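PDB 4KRR: Wnt inhibitor of Dorsal protein from Drosophila melanogaster, which probably binds frizzled seven-transmembrane receptors as a secreted Wnt-family signalling ligand, and is represented here by its N-terminal domain and linker. Local coordinates for residues Glu54-Ala59 / Asp192-Met197; Ile61-Ile66 / Lys99-Tyr104; Gly123-Arg128 / Ala162-Gln167. One frame throughout, in Å; residues are numbered along the deposited sequence.

Contact 1 (Glu54-Ala59 / Asp192-Met197); sequences EDVYVA and DSLVFM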
ATOM      1  N   GLU A  54      11.356  -3.192  10.055  1.00 26.23           N
ATOM      2  CA  GLU A  54      10.079  -2.671  10.533  1.00 29.09           C
ATOM      3  C   GLU A  54       9.750  -1.303   9.936  1.00 35.39           C
ATOM      4  O   GLU A  54       8.582  -1.006   9.680  1.00 34.29           O
ATOM      5  CB  GLU A  54      10.027  -2.629  12.064  1.00 39.25           C
ATOM      6  CG  GLU A  54       9.987  -4.008  12.715  1.00 45.42           C
ATOM      7  CD  GLU A  54      11.317  -4.725  12.618  1.00 47.59           C
ATOM      8  OE1 GLU A  54      12.348  -4.082  12.905  1.00 47.40           O
ATOM      9  OE2 GLU A  54      11.337  -5.916  12.239  1.00 34.89           O
ATOM     10  N   ASP A  55      10.774  -0.477   9.722  1.00 39.12           N
ATOM     11  CA  ASP A  55      10.598   0.812   9.050  1.00 32.16           C
ATOM     12  C   ASP A  55      10.031   0.579   7.658  1.00 35.03           C
ATOM     13  O   ASP A  55       9.123   1.280   7.209  1.00 37.89           O
ATOM     14  CB  ASP A  55      11.936   1.549   8.917  1.00 26.26           C
ATOM     15  CG  ASP A  55      12.492   2.008  10.249  1.00 37.15           C
ATOM     16  OD1 ASP A  55      11.722   2.558  11.066  1.00 38.30           O
ATOM     17  OD2 ASP A  55      13.707   1.820  10.475  1.00 36.88           O
ATOM     18  N   VAL A  56      10.589  -0.419   6.983  1.00 31.35           N
ATOM     19  CA  VAL A  56      10.177  -0.792   5.639  1.00 26.91           C
ATOM     20  C   VAL A  56       8.721  -1.255   5.588  1.00 32.45           C
ATOM     21  O   VAL A  56       7.968  -0.844   4.705  1.00 35.96           O
ATOM     22  CB  VAL A  56      11.106  -1.884   5.075  1.00 38.25           C
ATOM     23  CG1 VAL A  56      10.548  -2.466   3.785  1.00 33.63           C
ATOM     24  CG2 VAL A  56      12.498  -1.311   4.855  1.00 46.16           C
ATOM     25  N   TYR A  57       8.320  -2.098   6.534  1.00 37.23           N
ATOM     26  CA  TYR A  57       6.942  -2.579   6.562  1.00 33.90           C
ATOM     27  C   TYR A  57       5.947  -1.442   6.773  1.00 39.29           C
ATOM     28  O   TYR A  57       4.954  -1.338   6.054  1.00 38.71           O
ATOM     29  CB  TYR A  57       6.729  -3.647   7.639  1.00 40.30           C
ATOM     30  CG  TYR A  57       5.263  -3.970   7.834  1.00 39.98           C
ATOM     31  CD1 TYR A  57       4.610  -4.860   6.989  1.00 35.61           C
ATOM     32  CD2 TYR A  57       4.524  -3.361   8.843  1.00 36.83           C
ATOM     33  CE1 TYR A  57       3.266  -5.146   7.153  1.00 32.28           C
ATOM     34  CE2 TYR A  57       3.182  -3.636   9.009  1.00 40.42           C
ATOM     35  CZ  TYR A  57       2.559  -4.531   8.164  1.00 40.57           C
ATOM     36  OH  TYR A  57       1.224  -4.805   8.337  1.00 41.86           O
ATOM     37  N   VAL A  58       6.214  -0.606   7.771  1.00 32.36           N
ATOM     38  CA  VAL A  58       5.309   0.482   8.127  1.00 30.33           C
ATOM     39  C   VAL A  58       5.082   1.438   6.960  1.00 40.29           C
ATOM     40  O   VAL A  58       3.946   1.809   6.664  1.00 33.04           O
ATOM     41  CB  VAL A  58       5.813   1.256   9.362  1.00 34.23           C
ATOM     42  CG1 VAL A  58       4.951   2.482   9.614  1.00 31.64           C
ATOM     43  CG2 VAL A  58       5.814   0.345  10.581  1.00 33.58           C
ATOM     44  N   ALA A  59       6.166   1.817   6.292  1.00 29.74           N
ATOM     45  CA  ALA A  59       6.076   2.685   5.124  1.00 29.03           C
ATOM     46  C   ALA A  59       5.329   1.994   3.985  1.00 28.37           C
ATOM     47  O   ALA A  59       4.537   2.623   3.281  1.00 32.79           O
ATOM     48  CB  ALA A  59       7.469   3.111   4.669  1.00 35.90           C
ATOM     49  N   ASP A 192       9.626  -7.650  -6.593  1.00 39.84           N
ATOM     50  CA  ASP A 192       8.735  -8.285  -5.628  1.00 44.37           C
ATOM     51  C   ASP A 192       9.452  -8.525  -4.303  1.00 46.18           C
ATOM     52  O   ASP A 192       8.968  -9.267  -3.447  1.00 51.06           O
ATOM     53  CB  ASP A 192       8.170  -9.596  -6.182  1.00 55.66           C
ATOM     54  CG  ASP A 192       9.244 -10.632  -6.445  1.00 62.54           C
ATOM     55  OD1 ASP A 192      10.418 -10.246  -6.609  1.00 64.19           O
ATOM     56  OD2 ASP A 192       8.911 -11.835  -6.491  1.00 69.98           O
ATOM     57  N   SER A 193      10.611  -7.892  -4.144  1.00 40.37           N
ATOM     58  CA  SER A 193      11.378  -7.990  -2.905  1.00 37.59           C
ATOM     59  C   SER A 193      11.571  -6.622  -2.263  1.00 42.43           C
ATOM     60  O   SER A 193      12.098  -5.701  -2.888  1.00 40.32           O
ATOM     61  CB  SER A 193      12.741  -8.638  -3.160  1.00 39.11           C
ATOM     62  OG  SER A 193      12.604  -9.977  -3.602  1.00 53.24           O
ATOM     63  N   LEU A 194      11.139  -6.493  -1.014  1.00 33.33           N
ATOM     64  CA  LEU A 194      11.417  -5.297  -0.232  1.00 37.91           C
ATOM     65  C   LEU A 194      12.858  -5.353   0.253  1.00 43.09           C
ATOM     66  O   LEU A 194      13.415  -6.436   0.440  1.00 36.85           O
ATOM     67  CB  LEU A 194      10.472  -5.204   0.967  1.00 37.24           C
ATOM     68  CG  LEU A 194       8.984  -4.998   0.680  1.00 40.05           C
ATOM     69  CD1 LEU A 194       8.166  -5.218   1.948  1.00 29.20           C
ATOM     70  CD2 LEU A 194       8.740  -3.605   0.120  1.00 40.21           C
ATOM     71  N   VAL A 195      13.465  -4.188   0.455  1.00 34.94           N
ATOM     72  CA  VAL A 195      14.832  -4.135   0.951  1.00 36.62           C
ATOM     73  C   VAL A 195      14.940  -3.263   2.194  1.00 31.16           C
ATOM     74  O   VAL A 195      14.188  -2.304   2.359  1.00 35.49           O
ATOM     75  CB  VAL A 195      15.820  -3.621  -0.127  1.00 34.03           C
ATOM     76  CG1 VAL A 195      15.865  -4.579  -1.310  1.00 28.95           C
ATOM     77  CG2 VAL A 195      15.446  -2.215  -0.579  1.00 29.16           C
ATOM     78  N   PHE A 196      15.869  -3.617   3.075  1.00 29.98           N
ATOM     79  CA  PHE A 196      16.192  -2.790   4.231  1.00 32.25           C
ATOM     80  C   PHE A 196      17.700  -2.781   4.425  1.00 36.17           C
ATOM     81  O   PHE A 196      18.417  -3.545   3.776  1.00 36.01           O
ATOM     82  CB  PHE A 196      15.470  -3.277   5.496  1.00 25.17           C
ATOM     83  CG  PHE A 196      15.910  -4.633   5.975  1.00 31.87           C
ATOM     84  CD1 PHE A 196      15.421  -5.785   5.380  1.00 28.54           C
ATOM     85  CD2 PHE A 196      16.789  -4.753   7.038  1.00 39.12           C
ATOM     86  CE1 PHE A 196      15.819  -7.031   5.825  1.00 33.25           C
ATOM     87  CE2 PHE A 196      17.188  -5.997   7.489  1.00 38.80           C
ATOM     88  CZ  PHE A 196      16.702  -7.135   6.883  1.00 38.41           C
ATOM     89  N   MET A 197      18.180  -1.918   5.314  1.00 36.32           N
ATOM     90  CA  MET A 197      19.617  -1.715   5.467  1.00 44.41           C
ATOM     91  C   MET A 197      20.108  -1.978   6.888  1.00 51.27           C
ATOM     92  O   MET A 197      21.160  -2.584   7.087  1.00 63.79           O
ATOM     93  CB  MET A 197      19.992  -0.298   5.026  1.00 38.52           C
ATOM     94  CG  MET A 197      19.691  -0.022   3.555  1.00 41.94           C
ATOM     95  SD  MET A 197      19.685   1.726   3.113  1.00 55.38           S
ATOM     96  CE  MET A 197      21.331   2.218   3.623  1.00 65.70           C
TER

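Contact 2 (Ile61-Ile66 / Lys99-Tyr104); sequences ISMAAI and KALEQY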
ATOM      1  N   ILE A  61       3.051  -0.633   4.202  1.00 35.09           N
ATOM      2  CA  ILE A  61       1.637  -0.831   4.512  1.00 31.08           C
ATOM      3  C   ILE A  61       0.880   0.500   4.509  1.00 34.26           C
ATOM      4  O   ILE A  61      -0.304   0.549   4.174  1.00 39.47           O
ATOM      5  CB  ILE A  61       1.423  -1.593   5.854  1.00 35.64           C
ATOM      6  CG1 ILE A  61      -0.029  -2.060   5.996  1.00 31.29           C
ATOM      7  CG2 ILE A  61       1.829  -0.741   7.048  1.00 34.92           C
ATOM      8  CD1 ILE A  61      -0.369  -3.297   5.178  1.00 36.54           C
ATOM      9  N   SER A  62       1.572   1.580   4.860  1.00 36.53           N
ATOM     10  CA  SER A  62       0.956   2.902   4.886  1.00 34.51           C
ATOM     11  C   SER A  62       0.729   3.428   3.472  1.00 38.72           C
ATOM     12  O   SER A  62      -0.353   3.918   3.153  1.00 40.38           O
ATOM     13  CB  SER A  62       1.807   3.884   5.695  1.00 37.94           C
ATOM     14  OG  SER A  62       1.969   3.424   7.025  1.00 40.35           O
ATOM     15  N   MET A  63       1.755   3.323   2.631  1.00 38.11           N
ATOM     16  CA  MET A  63       1.633   3.689   1.225  1.00 36.75           C
ATOM     17  C   MET A  63       0.540   2.885   0.534  1.00 36.66           C
ATOM     18  O   MET A  63      -0.269   3.435  -0.211  1.00 36.19           O
ATOM     19  CB  MET A  63       2.954   3.462   0.493  1.00 35.35           C
ATOM     20  CG  MET A  63       2.831   3.592  -1.015  1.00 33.82           C
ATOM     21  SD  MET A  63       4.382   3.317  -1.877  1.00 39.67           S
ATOM     22  CE  MET A  63       3.828   3.383  -3.580  1.00 36.36           C
ATOM     23  N   ALA A  64       0.526   1.579   0.786  1.00 31.00           N
ATOM     24  CA  ALA A  64      -0.446   0.687   0.165  1.00 35.86           C
ATOM     25  C   ALA A  64      -1.876   1.046   0.558  1.00 32.05           C
ATOM     26  O   ALA A  64      -2.784   1.009  -0.272  1.00 35.67           O
ATOM     27  CB  ALA A  64      -0.141  -0.762   0.522  1.00 30.06           C
ATOM     28  N   ALA A  65      -2.068   1.397   1.825  1.00 37.43           N
ATOM     29  CA  ALA A  65      -3.395   1.727   2.331  1.00 36.69           C
ATOM     30  C   ALA A  65      -3.890   3.055   1.775  1.00 38.61           C
ATOM     31  O   ALA A  65      -5.081   3.226   1.521  1.00 42.61           O
ATOM     32  CB  ALA A  65      -3.392   1.757   3.849  1.00 41.44           C
ATOM     33  N   ILE A  66      -2.969   3.993   1.589  1.00 42.35           N
ATOM     34  CA  ILE A  66      -3.310   5.297   1.041  1.00 38.15           C
ATOM     35  C   ILE A  66      -3.705   5.176  -0.429  1.00 39.70           C
ATOM     36  O   ILE A  66      -4.692   5.770  -0.866  1.00 43.63           O
ATOM     37  CB  ILE A  66      -2.144   6.298   1.206  1.00 34.55           C
ATOM     38  CG1 ILE A  66      -1.926   6.610   2.689  1.00 37.45           C
ATOM     39  CG2 ILE A  66      -2.417   7.583   0.439  1.00 37.88           C
ATOM     40  CD1 ILE A  66      -0.767   7.546   2.956  1.00 35.43           C
ATOM     41  N   LYS A  99      -3.245   4.919 -11.953  1.00 45.38           N
ATOM     42  CA  LYS A  99      -3.554   6.344 -11.890  1.00 47.91           C
ATOM     43  C   LYS A  99      -3.303   6.879 -10.483  1.00 56.64           C
ATOM     44  O   LYS A  99      -2.737   7.960 -10.310  1.00 49.28           O
ATOM     45  CB  LYS A  99      -5.008   6.602 -12.288  1.00 53.88           C
ATOM     46  CG  LYS A  99      -5.353   6.221 -13.719  1.00 64.41           C
ATOM     47  CD  LYS A  99      -4.618   7.095 -14.718  1.00 74.47           C
ATOM     48  CE  LYS A  99      -5.127   6.857 -16.130  1.00 79.16           C
ATOM     49  NZ  LYS A  99      -6.580   7.164 -16.250  1.00 82.85           N
ATOM     50  N   ALA A 100      -3.724   6.107  -9.485  1.00 40.12           N
ATOM     51  CA  ALA A 100      -3.567   6.490  -8.086  1.00 50.14           C
ATOM     52  C   ALA A 100      -2.101   6.498  -7.672  1.00 50.48           C
ATOM     53  O   ALA A 100      -1.666   7.366  -6.916  1.00 49.67           O
ATOM     54  CB  ALA A 100      -4.369   5.562  -7.192  1.00 36.74           C
ATOM     55  N   LEU A 101      -1.343   5.525  -8.169  1.00 43.49           N
ATOM     56  CA  LEU A 101       0.092   5.457  -7.904  1.00 42.64           C
ATOM     57  C   LEU A 101       0.841   6.676  -8.448  1.00 48.28           C
ATOM     58  O   LEU A 101       1.888   7.057  -7.927  1.00 49.37           O
ATOM     59  CB  LEU A 101       0.682   4.180  -8.499  1.00 39.83           C
ATOM     60  CG  LEU A 101       0.420   2.904  -7.703  1.00 43.74           C
ATOM     61  CD1 LEU A 101       0.805   1.683  -8.517  1.00 42.72           C
ATOM     62  CD2 LEU A 101       1.188   2.944  -6.389  1.00 36.71           C
ATOM     63  N   GLU A 102       0.301   7.282  -9.502  1.00 49.38           N
ATOM     64  CA  GLU A 102       0.928   8.453 -10.105  1.00 50.96           C
ATOM     65  C   GLU A 102       0.648   9.713  -9.285  1.00 58.83           C
ATOM     66  O   GLU A 102       1.536  10.549  -9.090  1.00 59.47           O
ATOM     67  CB  GLU A 102       0.467   8.632 -11.553  1.00 52.88           C
ATOM     68  CG  GLU A 102       0.948   7.531 -12.503  1.00 58.04           C
ATOM     69  CD  GLU A 102       0.285   7.597 -13.867  1.00 67.34           C
ATOM     70  OE1 GLU A 102      -0.709   8.341 -14.008  1.00 73.25           O
ATOM     71  OE2 GLU A 102       0.759   6.901 -14.792  1.00 67.51           O
ATOM     72  N   GLN A 103      -0.584   9.850  -8.802  1.00 50.41           N
ATOM     73  CA  GLN A 103      -0.928  10.957  -7.914  1.00 54.54           C
ATOM     74  C   GLN A 103      -0.170  10.842  -6.593  1.00 49.88           C
ATOM     75  O   GLN A 103       0.145  11.847  -5.954  1.00 50.37           O
ATOM     76  CB  GLN A 103      -2.438  11.013  -7.660  1.00 63.47           C
ATOM     77  CG  GLN A 103      -3.272  11.181  -8.923  1.00 81.94           C
ATOM     78  CD  GLN A 103      -4.566  11.934  -8.679  1.00 92.97           C
ATOM     79  OE1 GLN A 103      -4.656  12.758  -7.768  1.00 94.21           O
ATOM     80  NE2 GLN A 103      -5.575  11.658  -9.498  1.00 96.70           N
ATOM     81  N   TYR A 104       0.124   9.609  -6.193  1.00 46.02           N
ATOM     82  CA  TYR A 104       0.900   9.370  -4.984  1.00 45.44           C
ATOM     83  C   TYR A 104       2.341   9.823  -5.181  1.00 45.68           C
ATOM     84  O   TYR A 104       2.912  10.489  -4.319  1.00 52.34           O
ATOM     85  CB  TYR A 104       0.857   7.889  -4.591  1.00 44.14           C
ATOM     86  CG  TYR A 104       1.564   7.586  -3.284  1.00 46.58           C
ATOM     87  CD1 TYR A 104       2.929   7.323  -3.252  1.00 48.67           C
ATOM     88  CD2 TYR A 104       0.867   7.568  -2.081  1.00 44.03           C
ATOM     89  CE1 TYR A 104       3.580   7.053  -2.063  1.00 49.59           C
ATOM     90  CE2 TYR A 104       1.510   7.295  -0.884  1.00 45.43           C
ATOM     91  CZ  TYR A 104       2.867   7.040  -0.884  1.00 48.02           C
ATOM     92  OH  TYR A 104       3.518   6.769   0.298  1.00 49.13           O
TER

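Contact 3 (Gly123-Arg128 / Ala162-Gln167); sequences GALLQR and AQDLLQ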
ATOM      1  N   GLY A 123       4.148  -0.453  -5.417  1.00 41.06           N
ATOM      2  CA  GLY A 123       3.436  -0.062  -6.618  1.00 34.38           C
ATOM      3  C   GLY A 123       3.084  -1.248  -7.497  1.00 41.71           C
ATOM      4  O   GLY A 123       1.944  -1.387  -7.938  1.00 34.79           O
ATOM      5  N   ALA A 124       4.070  -2.106  -7.742  1.00 41.56           N
ATOM      6  CA  ALA A 124       3.886  -3.292  -8.572  1.00 44.82           C
ATOM      7  C   ALA A 124       2.902  -4.280  -7.948  1.00 42.47           C
ATOM      8  O   ALA A 124       2.136  -4.935  -8.654  1.00 41.30           O
ATOM      9  CB  ALA A 124       5.223  -3.969  -8.825  1.00 51.17           C
ATOM     10  N   LEU A 125       2.934  -4.383  -6.624  1.00 39.50           N
ATOM     11  CA  LEU A 125       2.039  -5.277  -5.901  1.00 39.10           C
ATOM     12  C   LEU A 125       0.587  -4.866  -6.095  1.00 35.49           C
ATOM     13  O   LEU A 125      -0.265  -5.693  -6.410  1.00 41.18           O
ATOM     14  CB  LEU A 125       2.374  -5.281  -4.411  1.00 30.88           C
ATOM     15  CG  LEU A 125       1.342  -5.994  -3.534  1.00 34.32           C
ATOM     16  CD1 LEU A 125       1.400  -7.509  -3.720  1.00 28.72           C
ATOM     17  CD2 LEU A 125       1.524  -5.606  -2.078  1.00 37.07           C
ATOM     18  N   LEU A 126       0.315  -3.580  -5.905  1.00 30.36           N
ATOM     19  CA  LEU A 126      -1.031  -3.043  -6.070  1.00 39.15           C
ATOM     20  C   LEU A 126      -1.531  -3.191  -7.501  1.00 44.81           C
ATOM     21  O   LEU A 126      -2.735  -3.282  -7.738  1.00 47.67           O
ATOM     22  CB  LEU A 126      -1.070  -1.574  -5.648  1.00 39.15           C
ATOM     23  CG  LEU A 126      -0.772  -1.332  -4.169  1.00 45.99           C
ATOM     24  CD1 LEU A 126      -0.580   0.147  -3.896  1.00 54.68           C
ATOM     25  CD2 LEU A 126      -1.887  -1.898  -3.305  1.00 50.99           C
ATOM     26  N   GLN A 127      -0.604  -3.215  -8.453  1.00 41.20           N
ATOM     27  CA  GLN A 127      -0.962  -3.386  -9.855  1.00 34.98           C
ATOM     28  C   GLN A 127      -1.364  -4.825 -10.153  1.00 41.77           C
ATOM     29  O   GLN A 127      -2.161  -5.079 -11.054  1.00 57.67           O
ATOM     30  CB  GLN A 127       0.184  -2.946 -10.766  1.00 36.89           C
ATOM     31  CG  GLN A 127       0.349  -1.437 -10.853  1.00 38.81           C
ATOM     32  CD  GLN A 127       1.532  -1.026 -11.704  1.00 45.67           C
ATOM     33  OE1 GLN A 127       2.592  -1.651 -11.658  1.00 50.18           O
ATOM     34  NE2 GLN A 127       1.355   0.025 -12.495  1.00 44.00           N
ATOM     35  N   ARG A 128      -0.815  -5.767  -9.394  1.00 43.53           N
ATOM     36  CA  ARG A 128      -1.174  -7.169  -9.562  1.00 50.02           C
ATOM     37  C   ARG A 128      -2.112  -7.638  -8.451  1.00 44.27           C
ATOM     38  O   ARG A 128      -2.270  -8.838  -8.225  1.00 40.92           O
ATOM     39  CB  ARG A 128       0.075  -8.052  -9.629  1.00 55.55           C
ATOM     40  CG  ARG A 128       0.890  -8.083  -8.353  1.00 52.58           C
ATOM     41  CD  ARG A 128       2.023  -9.089  -8.453  1.00 57.43           C
ATOM     42  NE  ARG A 128       2.760  -9.196  -7.197  1.00 66.71           N
ATOM     43  CZ  ARG A 128       3.813  -8.450  -6.883  1.00 57.07           C
ATOM     44  NH1 ARG A 128       4.260  -7.538  -7.736  1.00 53.36           N
ATOM     45  NH2 ARG A 128       4.421  -8.615  -5.717  1.00 51.50           N
ATOM     46  N   ALA A 162      -2.464  -6.751   2.673  1.00 35.42           N
ATOM     47  CA  ALA A 162      -1.686  -6.666   3.906  1.00 38.25           C
ATOM     48  C   ALA A 162      -0.923  -7.960   4.185  1.00 44.79           C
ATOM     49  O   ALA A 162       0.209  -7.929   4.671  1.00 32.22           O
ATOM     50  CB  ALA A 162      -2.594  -6.324   5.080  1.00 40.60           C
ATOM     51  N   GLN A 163      -1.545  -9.094   3.878  1.00 33.00           N
ATOM     52  CA  GLN A 163      -0.892 -10.387   4.053  1.00 36.64           C
ATOM     53  C   GLN A 163       0.282 -10.540   3.089  1.00 39.17           C
ATOM     54  O   GLN A 163       1.323 -11.090   3.452  1.00 45.73           O
ATOM     55  CB  GLN A 163      -1.888 -11.536   3.873  1.00 43.74           C
ATOM     56  CG  GLN A 163      -1.260 -12.922   3.982  1.00 52.19           C
ATOM     57  CD  GLN A 163      -0.435 -13.097   5.248  1.00 62.12           C
ATOM     58  OE1 GLN A 163      -0.882 -12.763   6.346  1.00 64.82           O
ATOM     59  NE2 GLN A 163       0.779 -13.615   5.096  1.00 58.49           N
ATOM     60  N   ASP A 164       0.112 -10.048   1.866  1.00 46.23           N
ATOM     61  CA  ASP A 164       1.189 -10.068   0.880  1.00 39.27           C
ATOM     62  C   ASP A 164       2.380  -9.250   1.366  1.00 33.02           C
ATOM     63  O   ASP A 164       3.528  -9.668   1.231  1.00 33.91           O
ATOM     64  CB  ASP A 164       0.706  -9.531  -0.470  1.00 34.07           C
ATOM     65  CG  ASP A 164      -0.309 -10.443  -1.135  1.00 45.69           C
ATOM     66  OD1 ASP A 164      -0.271 -11.664  -0.879  1.00 47.27           O
ATOM     67  OD2 ASP A 164      -1.143  -9.938  -1.917  1.00 51.11           O
ATOM     68  N   LEU A 165       2.097  -8.084   1.937  1.00 33.00           N
ATOM     69  CA  LEU A 165       3.158  -7.216   2.439  1.00 37.91           C
ATOM     70  C   LEU A 165       3.850  -7.831   3.652  1.00 38.27           C
ATOM     71  O   LEU A 165       5.058  -7.673   3.830  1.00 35.98           O
ATOM     72  CB  LEU A 165       2.612  -5.827   2.772  1.00 31.97           C
ATOM     73  CG  LEU A 165       2.282  -4.938   1.571  1.00 43.00           C
ATOM     74  CD1 LEU A 165       1.608  -3.656   2.025  1.00 37.47           C
ATOM     75  CD2 LEU A 165       3.542  -4.626   0.774  1.00 37.05           C
ATOM     76  N   LEU A 166       3.081  -8.535   4.480  1.00 40.36           N
ATOM     77  CA  LEU A 166       3.644  -9.260   5.615  1.00 36.97           C
ATOM     78  C   LEU A 166       4.617 -10.327   5.121  1.00 41.35           C
ATOM     79  O   LEU A 166       5.687 -10.521   5.697  1.00 40.84           O
ATOM     80  CB  LEU A 166       2.541  -9.903   6.461  1.00 31.48           C
ATOM     81  CG  LEU A 166       3.031 -10.637   7.713  1.00 33.33           C
ATOM     82  CD1 LEU A 166       3.809  -9.680   8.609  1.00 38.38           C
ATOM     83  CD2 LEU A 166       1.880 -11.278   8.481  1.00 35.98           C
ATOM     84  N   GLN A 167       4.237 -11.008   4.045  1.00 35.46           N
ATOM     85  CA  GLN A 167       5.089 -12.019   3.431  1.00 37.66           C
ATOM     86  C   GLN A 167       6.364 -11.382   2.882  1.00 43.21           C
ATOM     87  O   GLN A 167       7.466 -11.884   3.102  1.00 36.56           O
ATOM     88  CB  GLN A 167       4.338 -12.749   2.315  1.00 35.18           C
ATOM     89  CG  GLN A 167       5.101 -13.916   1.706  1.00 35.94           C
ATOM     90  CD  GLN A 167       5.333 -15.042   2.696  1.00 47.38           C
ATOM     91  OE1 GLN A 167       4.405 -15.496   3.369  1.00 54.61           O
ATOM     92  NE2 GLN A 167       6.577 -15.498   2.793  1.00 46.29           N
TER

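Contact 1 (Glu54-Ala59 / Asp192-Met197)
V195, whose backbone N is hydrogen-bonded to N118 OD1 of helix 113-127, turns its backbone oxygen to the forked side chain of V56. V56 CG2 comes close, 3.2 Å from V195 O, in a van der Waals contact. A chi1 of 170° puts CG1 opposite the main-chain nitrogen, and the fork thereby spreads its methyls along the extended run 194-196: V56 CG2 rests 3.6 Å from F196 CB, while V56 CG1 lies 3.9 Å from L194 CB. A beta-branched residue suits the place, since a short, stiff fork can touch three consecutive residues. F196 offers V56 little more than its CB, because its first torsion, 66°, carries the ring away from the helix. L194 and F196 make backbone hydrogen bonds with I173, pairing strand 195-196 in parallel with strand 173-174. Two residues before V56, the buried E54 spends its carboxylate elsewhere, OE1 on Y203 and S200, OE2 on Y169. Between these segments, then, the chemistry is dispersion and shape, and direction probably comes from polar bonds to flanking residues, which may fix how strand 195-196 lies on helix 53-75.

Contact 2 (Ile61-Ile66 / Lys99-Tyr104)
M63 lies across one face of the Y104 ring, and this is the tight part of the contact. Its side chain runs fully extended beyond CG, so that successive atoms track over the ring: M63 CG is 3.5 Å from Y104 CZ, and M63 SD stands 4.5 Å from the Y104 ring centroid. The sulfur is oblique, 40° off the ring normal, in a Met-aromatic contact rather than squarely above the centre. A polarisable methionine fits here because an unbranched chain can lie along the ring. I66 approaches differently: its CG2 sits near the ring plane, 4.1 Å from Y104 CD2, so one ring takes methionine on a face and isoleucine at an edge.

The looser side begins beyond the sulfur, where M63 CE comes to 3.9 Å from L101 CD2, a single methyl touch at the partly exposed leucine; K99 and E102 lie on the solvent side of helix 97-107. The helix axes are 11.1 Å apart and run at 121° to each other, yet the helices stay in contact farther along through V67, L70 and T71. The Y104 hydroxyl has M63 CB beside it but no hydrogen bond to 61-66; it bonds to a glycerol molecule, probably from the crystallisation liquor. Dispersion and sulfur-aromatic attraction thus help to hold the ring, which also packs on F108 and V67, while the hydroxyl lies at the end of the apolar patch, where it can probably keep a polar partner, here the glycerol.

Contact 3 (Gly123-Arg128 / Ala162-Gln167)
D164 is the first residue of 162-167 to meet the opposite helix, and it does so with its aliphatic part: D164 CB lies 3.9 Å from L125 CD1. Its carboxylate turns to another partner, with OD2 in a salt bridge to K156, so an aspartate at this partly exposed position can lend a methylene to the apolar side and a charge to the polar one. R128 NE, 6.6 Å from D164 OD2, is too distant to pair with it; the arginine folds back along its own helix end, where L125 CA lies 3.6 Å above the guanidinium plane, toward its rim, and R128 NH2 binds a glycerol, probably from the crystallisation liquor.

L165 follows and makes the closer contact, its CD2 meeting L125 CD2 at 3.6 Å while the two side chains run at a slant to each other. L125 reaches both residues because its CG is anti to the backbone N (chi1 170°), which extends the fork toward helix 158-170 with one methyl for each neighbour. Replacing L125 by alanine removes CG and both methyls and would probably leave L165 and the D164 methylene without their partner. L125 also packs on I161 and M168, one turn to either side along helix 158-170, whereas L165 passes inward to I61 and A64, so that helix 158-170 lies against both helix 113-127 and helix 53-75, just beyond the hairpin of strands 130-136 and 149-155.

Helix 53-75 enters first and supplies one side of two contacts, with 54-59 in contact 1 and the adjoining 61-66 in contact 2. Contact 2 closes a loop of 32 residues that carries the C74-C82 and C84-C93 disulfides and the sodium site. Contact 3 follows in series, joining helices 113-127 and 158-170 and closing the loop that contains the hairpin with C134-C151 and C136-C146. Contact 1 closes last, with 192-197 returning to helix 53-75, and both other loops nest inside it. The contacts also join directly: L101 packs on G123, and I61 and A64 on L165. Together they bind four helices and a late strand into one Wnt N-terminal domain.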